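Local coordinates for protein benzoylformate decarboxylase (Mycobacterium smegmatis, PDB 4Q9D) that belongs to the thiamine pyrophosphate-dependent enzyme family and carries a magnesium ion bound in its C-terminal cofactor-binding domain, at residues 216-229 against 322-335. Residues are numbered along the deposited sequence; the frame is centred on the assembly and turned at random.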
loop_
_atom_site.group_PDB
_atom_site.type_symbol
_atom_site.label_atom_id
_atom_site.label_comp_id
_atom_site.label_asym_id
_atom_site.label_seq_id
_atom_site.Cartn_x
_atom_site.Cartn_y
_atom_site.Cartn_z
ATOM N N ALA B 216 -12.148 -25.491 22.288
ATOM C CA ALA B 216 -11.871 -26.920 22.072
ATOM C C ALA B 216 -11.036 -27.566 23.198
ATOM O O ALA B 216 -10.373 -28.575 23.002
ATOM C CB ALA B 216 -11.196 -27.118 20.717
ATOM N N TRP B 217 -11.052 -26.961 24.374
ATOM C CA TRP B 217 -10.328 -27.498 25.523
ATOM C C TRP B 217 -10.631 -28.998 25.777
ATOM O O TRP B 217 -9.719 -29.839 25.885
ATOM C CB TRP B 217 -10.719 -26.660 26.727
ATOM C CG TRP B 217 -10.162 -27.036 28.027
ATOM C CD1 TRP B 217 -10.683 -27.950 28.911
ATOM C CD2 TRP B 217 -9.026 -26.451 28.679
ATOM N NE1 TRP B 217 -9.923 -27.982 30.055
ATOM C CE2 TRP B 217 -8.908 -27.067 29.947
ATOM C CE3 TRP B 217 -8.092 -25.473 28.313
ATOM C CZ2 TRP B 217 -7.894 -26.742 30.852
ATOM C CZ3 TRP B 217 -7.082 -25.141 29.221
ATOM C CH2 TRP B 217 -6.996 -25.781 30.487
ATOM N N ASP B 218 -11.909 -29.330 25.867
ATOM C CA ASP B 218 -12.298 -30.717 26.148
ATOM C C ASP B 218 -11.935 -31.639 25.003
ATOM O O ASP B 218 -11.456 -32.742 25.237
ATOM C CB ASP B 218 -13.799 -30.810 26.484
ATOM C CG ASP B 218 -14.134 -30.114 27.792
ATOM O OD1 ASP B 218 -13.229 -29.982 28.638
ATOM O OD2 ASP B 218 -15.277 -29.678 27.964
ATOM N N ALA B 219 -12.151 -31.192 23.766
ATOM C CA ALA B 219 -11.814 -32.028 22.624
ATOM C C ALA B 219 -10.322 -32.264 22.565
ATOM O O ALA B 219 -9.880 -33.324 22.131
ATOM C CB ALA B 219 -12.302 -31.414 21.302
ATOM N N GLY B 220 -9.528 -31.283 22.978
ATOM C CA GLY B 220 -8.078 -31.463 22.955
ATOM C C GLY B 220 -7.671 -32.524 23.989
ATOM O O GLY B 220 -6.830 -33.396 23.746
ATOM N N ILE B 221 -8.277 -32.447 25.161
ATOM C CA ILE B 221 -8.010 -33.423 26.223
ATOM C C ILE B 221 -8.388 -34.843 25.792
ATOM O O ILE B 221 -7.615 -35.788 25.952
ATOM C CB ILE B 221 -8.798 -33.065 27.481
ATOM C CG1 ILE B 221 -8.167 -31.842 28.160
ATOM C CG2 ILE B 221 -8.857 -34.282 28.457
ATOM C CD1 ILE B 221 -9.088 -31.232 29.216
ATOM N N GLU B 222 -9.576 -34.979 25.214
ATOM C CA GLU B 222 -10.048 -36.276 24.754
ATOM C C GLU B 222 -9.115 -36.874 23.697
ATOM O O GLU B 222 -8.762 -38.060 23.748
ATOM C CB GLU B 222 -11.482 -36.157 24.220
ATOM C CG GLU B 222 -12.085 -37.505 23.830
ATOM C CD GLU B 222 -13.467 -37.376 23.206
ATOM O OE1 GLU B 222 -13.809 -36.276 22.717
ATOM O OE2 GLU B 222 -14.206 -38.378 23.200
ATOM N N PHE B 223 -8.684 -36.054 22.746
ATOM C CA PHE B 223 -7.714 -36.533 21.768
ATOM C C PHE B 223 -6.371 -36.879 22.414
ATOM O O PHE B 223 -5.762 -37.899 22.107
ATOM C CB PHE B 223 -7.499 -35.522 20.635
ATOM C CG PHE B 223 -6.489 -35.986 19.615
ATOM C CD1 PHE B 223 -6.805 -36.990 18.713
ATOM C CD2 PHE B 223 -5.228 -35.432 19.573
ATOM C CE1 PHE B 223 -5.871 -37.429 17.780
ATOM C CE2 PHE B 223 -4.310 -35.846 18.641
ATOM C CZ PHE B 223 -4.626 -36.864 17.751
ATOM N N ALA B 224 -5.889 -36.004 23.284
ATOM C CA ALA B 224 -4.570 -36.195 23.865
ATOM C C ALA B 224 -4.560 -37.487 24.686
ATOM O O ALA B 224 -3.580 -38.236 24.667
ATOM C CB ALA B 224 -4.196 -35.001 24.748
ATOM N N GLU B 225 -5.659 -37.747 25.393
ATOM C CA GLU B 225 -5.740 -38.949 26.244
ATOM C C GLU B 225 -5.798 -40.256 25.437
ATOM O O GLU B 225 -5.130 -41.222 25.775
ATOM C CB GLU B 225 -6.903 -38.848 27.228
ATOM C CG GLU B 225 -6.617 -37.841 28.352
ATOM C CD GLU B 225 -7.763 -37.761 29.342
ATOM O OE1 GLU B 225 -8.782 -38.418 29.071
ATOM O OE2 GLU B 225 -7.653 -37.034 30.365
ATOM N N LYS B 226 -6.546 -40.265 24.341
ATOM C CA LYS B 226 -6.494 -41.401 23.434
ATOM C C LYS B 226 -5.120 -41.619 22.825
ATOM O O LYS B 226 -4.632 -42.743 22.759
ATOM C CB LYS B 226 -7.520 -41.274 22.323
ATOM C CG LYS B 226 -7.561 -42.517 21.437
ATOM C CD LYS B 226 -8.832 -42.489 20.599
ATOM C CE LYS B 226 -8.938 -43.721 19.686
ATOM N NZ LYS B 226 -10.239 -43.720 18.978
ATOM N N LEU B 227 -4.501 -40.558 22.335
ATOM C CA LEU B 227 -3.198 -40.723 21.701
ATOM C C LEU B 227 -2.113 -41.165 22.706
ATOM O O LEU B 227 -1.228 -41.941 22.365
ATOM C CB LEU B 227 -2.784 -39.438 21.002
ATOM C CG LEU B 227 -1.418 -39.466 20.327
ATOM C CD1 LEU B 227 -1.396 -40.538 19.251
ATOM C CD2 LEU B 227 -1.064 -38.081 19.753
ATOM N N GLY B 228 -2.188 -40.664 23.934
ATOM C CA GLY B 228 -1.267 -41.067 24.988
ATOM C C GLY B 228 0.120 -40.452 24.875
ATOM O O GLY B 228 1.057 -40.882 25.559
ATOM N N ALA B 229 0.269 -39.447 24.007
ATOM C CA ALA B 229 1.586 -38.828 23.786
ATOM C C ALA B 229 1.806 -37.645 24.739
ATOM O O ALA B 229 0.854 -37.100 25.293
ATOM C CB ALA B 229 1.736 -38.385 22.305
ATOM N N LEU B 322 -9.871 -31.915 16.005
ATOM C CA LEU B 322 -9.532 -32.733 17.180
ATOM C C LEU B 322 -10.593 -33.806 17.468
ATOM O O LEU B 322 -10.252 -34.965 17.647
ATOM C CB LEU B 322 -9.291 -31.872 18.432
ATOM C CG LEU B 322 -7.954 -31.111 18.510
ATOM C CD1 LEU B 322 -8.079 -29.920 19.488
ATOM C CD2 LEU B 322 -6.797 -32.050 18.899
ATOM N N SER B 323 -11.866 -33.415 17.481
ATOM C CA SER B 323 -12.978 -34.351 17.646
ATOM C C SER B 323 -12.925 -35.443 16.603
ATOM O O SER B 323 -13.107 -36.614 16.907
ATOM C CB SER B 323 -14.324 -33.638 17.506
ATOM O OG SER B 323 -14.426 -32.648 18.501
ATOM N N ARG B 324 -12.688 -35.049 15.360
ATOM C CA ARG B 324 -12.661 -36.008 14.277
ATOM C C ARG B 324 -11.441 -36.950 14.347
ATOM O O ARG B 324 -11.552 -38.148 14.117
ATOM C CB ARG B 324 -12.749 -35.270 12.934
ATOM C CG ARG B 324 -12.961 -36.173 11.755
ATOM C CD ARG B 324 -14.308 -36.905 11.795
ATOM N NE ARG B 324 -14.237 -38.144 11.016
ATOM C CZ ARG B 324 -14.964 -39.224 11.268
ATOM N NH1 ARG B 324 -15.829 -39.206 12.274
ATOM N NH2 ARG B 324 -14.833 -40.320 10.519
ATOM N N LEU B 325 -10.278 -36.398 14.663
ATOM C CA LEU B 325 -9.074 -37.193 14.825
ATOM C C LEU B 325 -9.232 -38.257 15.909
ATOM O O LEU B 325 -8.761 -39.366 15.750
ATOM C CB LEU B 325 -7.889 -36.286 15.164
ATOM C CG LEU B 325 -7.278 -35.582 13.948
ATOM C CD1 LEU B 325 -6.237 -34.566 14.409
ATOM C CD2 LEU B 325 -6.661 -36.635 13.018
ATOM N N THR B 326 -9.867 -37.891 17.014
ATOM C CA THR B 326 -10.174 -38.848 18.062
ATOM C C THR B 326 -10.885 -40.074 17.477
ATOM O O THR B 326 -10.458 -41.208 17.682
ATOM C CB THR B 326 -11.055 -38.212 19.131
ATOM O OG1 THR B 326 -10.341 -37.132 19.736
ATOM C CG2 THR B 326 -11.407 -39.241 20.193
ATOM N N GLU B 327 -11.955 -39.835 16.726
ATOM C CA GLU B 327 -12.650 -40.921 16.051
ATOM C C GLU B 327 -11.786 -41.671 15.064
ATOM O O GLU B 327 -11.928 -42.873 14.960
ATOM C CB GLU B 327 -13.924 -40.421 15.375
ATOM C CG GLU B 327 -14.924 -39.941 16.393
ATOM C CD GLU B 327 -16.060 -39.144 15.783
ATOM O OE1 GLU B 327 -16.013 -38.873 14.562
ATOM O OE2 GLU B 327 -17.005 -38.783 16.528
ATOM N N LEU B 328 -10.871 -40.993 14.367
ATOM C CA LEU B 328 -10.107 -41.662 13.305
ATOM C C LEU B 328 -8.911 -42.471 13.781
ATOM O O LEU B 328 -8.588 -43.484 13.176
ATOM C CB LEU B 328 -9.635 -40.680 12.223
ATOM C CG LEU B 328 -10.681 -39.906 11.415
ATOM C CD1 LEU B 328 -10.013 -38.714 10.735
ATOM C CD2 LEU B 328 -11.292 -40.796 10.369
ATOM N N ILE B 329 -8.217 -42.024 14.831
ATOM C CA ILE B 329 -7.013 -42.743 15.225
ATOM C C ILE B 329 -7.303 -44.059 16.000
ATOM O O ILE B 329 -8.325 -44.199 16.686
ATOM C CB ILE B 329 -5.995 -41.864 16.023
ATOM C CG1 ILE B 329 -6.552 -41.494 17.388
ATOM C CG2 ILE B 329 -5.586 -40.603 15.235
ATOM C CD1 ILE B 329 -5.455 -41.185 18.401
ATOM N N ASP B 330 -6.380 -45.007 15.875
ATOM C CA ASP B 330 -6.389 -46.226 16.670
ATOM C C ASP B 330 -6.027 -45.903 18.105
ATOM O O ASP B 330 -5.253 -44.982 18.365
ATOM C CB ASP B 330 -5.335 -47.187 16.127
ATOM C CG ASP B 330 -5.660 -47.668 14.750
ATOM O OD1 ASP B 330 -6.878 -47.727 14.443
ATOM O OD2 ASP B 330 -4.713 -47.980 13.981
ATOM N N THR B 331 -6.571 -46.672 19.037
ATOM C CA THR B 331 -6.043 -46.690 20.398
ATOM C C THR B 331 -4.648 -47.325 20.340
ATOM O O THR B 331 -4.474 -48.428 19.805
ATOM C CB THR B 331 -6.972 -47.474 21.331
ATOM O OG1 THR B 331 -8.245 -46.815 21.383
ATOM C CG2 THR B 331 -6.399 -47.533 22.718
ATOM N N PRO B 332 -3.630 -46.595 20.815
ATOM C CA PRO B 332 -2.265 -47.116 20.693
ATOM C C PRO B 332 -2.136 -48.366 21.550
ATOM O O PRO B 332 -2.817 -48.475 22.580
ATOM C CB PRO B 332 -1.399 -45.994 21.282
ATOM C CG PRO B 332 -2.279 -44.766 21.268
ATOM C CD PRO B 332 -3.673 -45.286 21.483
ATOM N N ASP B 333 -1.296 -49.300 21.123
ATOM C CA ASP B 333 -1.056 -50.501 21.910
ATOM C C ASP B 333 0.013 -50.220 22.938
ATOM O O ASP B 333 1.183 -49.986 22.592
ATOM C CB ASP B 333 -0.632 -51.670 21.026
ATOM C CG ASP B 333 -1.798 -52.299 20.308
ATOM O OD1 ASP B 333 -2.877 -52.431 20.937
ATOM O OD2 ASP B 333 -1.638 -52.653 19.118
ATOM N N ASP B 334 -0.417 -50.221 24.197
ATOM C CA ASP B 334 0.473 -50.077 25.343
ATOM C C ASP B 334 1.510 -48.963 25.178
ATOM O O ASP B 334 2.706 -49.218 25.316
ATOM C CB ASP B 334 1.188 -51.408 25.624
ATOM C CG ASP B 334 0.219 -52.577 25.779
ATOM O OD1 ASP B 334 -0.186 -52.867 26.926
ATOM O OD2 ASP B 334 -0.133 -53.208 24.756
ATOM N N ARG B 335 1.068 -47.742 24.874
ATOM C CA ARG B 335 2.004 -46.613 24.761
ATOM C C ARG B 335 2.585 -46.284 26.135
ATOM O O ARG B 335 1.848 -46.152 27.122
ATOM C CB ARG B 335 1.328 -45.377 24.138
ATOM C CG ARG B 335 2.162 -44.085 24.159
ATOM C CD ARG B 335 1.774 -43.136 22.992
ATOM N NE ARG B 335 2.148 -43.710 21.696
ATOM C CZ ARG B 335 1.397 -43.658 20.595
ATOM N NH1 ARG B 335 0.223 -43.035 20.614
ATOM N NH2 ARG B 335 1.824 -44.221 19.464
HETATM O O HOH W 1 -11.551 -35.039 20.596
#
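The Phe-223 ring lies among Leu-322, Leu-325, Thr-326 and Ile-329. Its CD2 meets Leu-322 CD2 at 3.8 Å, the two side chains crossing nearly at a right angle, while CE1 reaches Leu-325 CB at 3.5 Å and also touches Ile-329 CD1. Leu-322 sends its other methyl, CD1, over the bare backbone of Gly-220. Thr-326 runs past Phe-223 in the opposite direction, OG1 lying 3.4 Å from Phe-223 CB; a water bridges this hydroxyl to Ala-219 O. Helices 217-227 and 318-328 pack here nearly parallel, at 24° and 8.6 Å between local axes, as neighbours on one face of the parallel six-stranded sheet of the Rossmann-like central domain; Leu-205 of strand 203-207 backs Phe-223. Lys-226, fully extended with CG anti to its backbone nitrogen (chi1 -175°), slides along Ile-329 to the C-terminal end of the second helix, where NZ donates to Thr-326 O at 2.8 Å and weakly to Ile-329 O. Beyond the helix the chain runs on across the C-terminal end of helix 217-227, where Arg-335, bent at chi3 (-67°), gives NH1 to Leu-227 O at 2.5 Å, in the planes of both guanidinium and carbonyl, with Pro-332 CB against one guanidinium face.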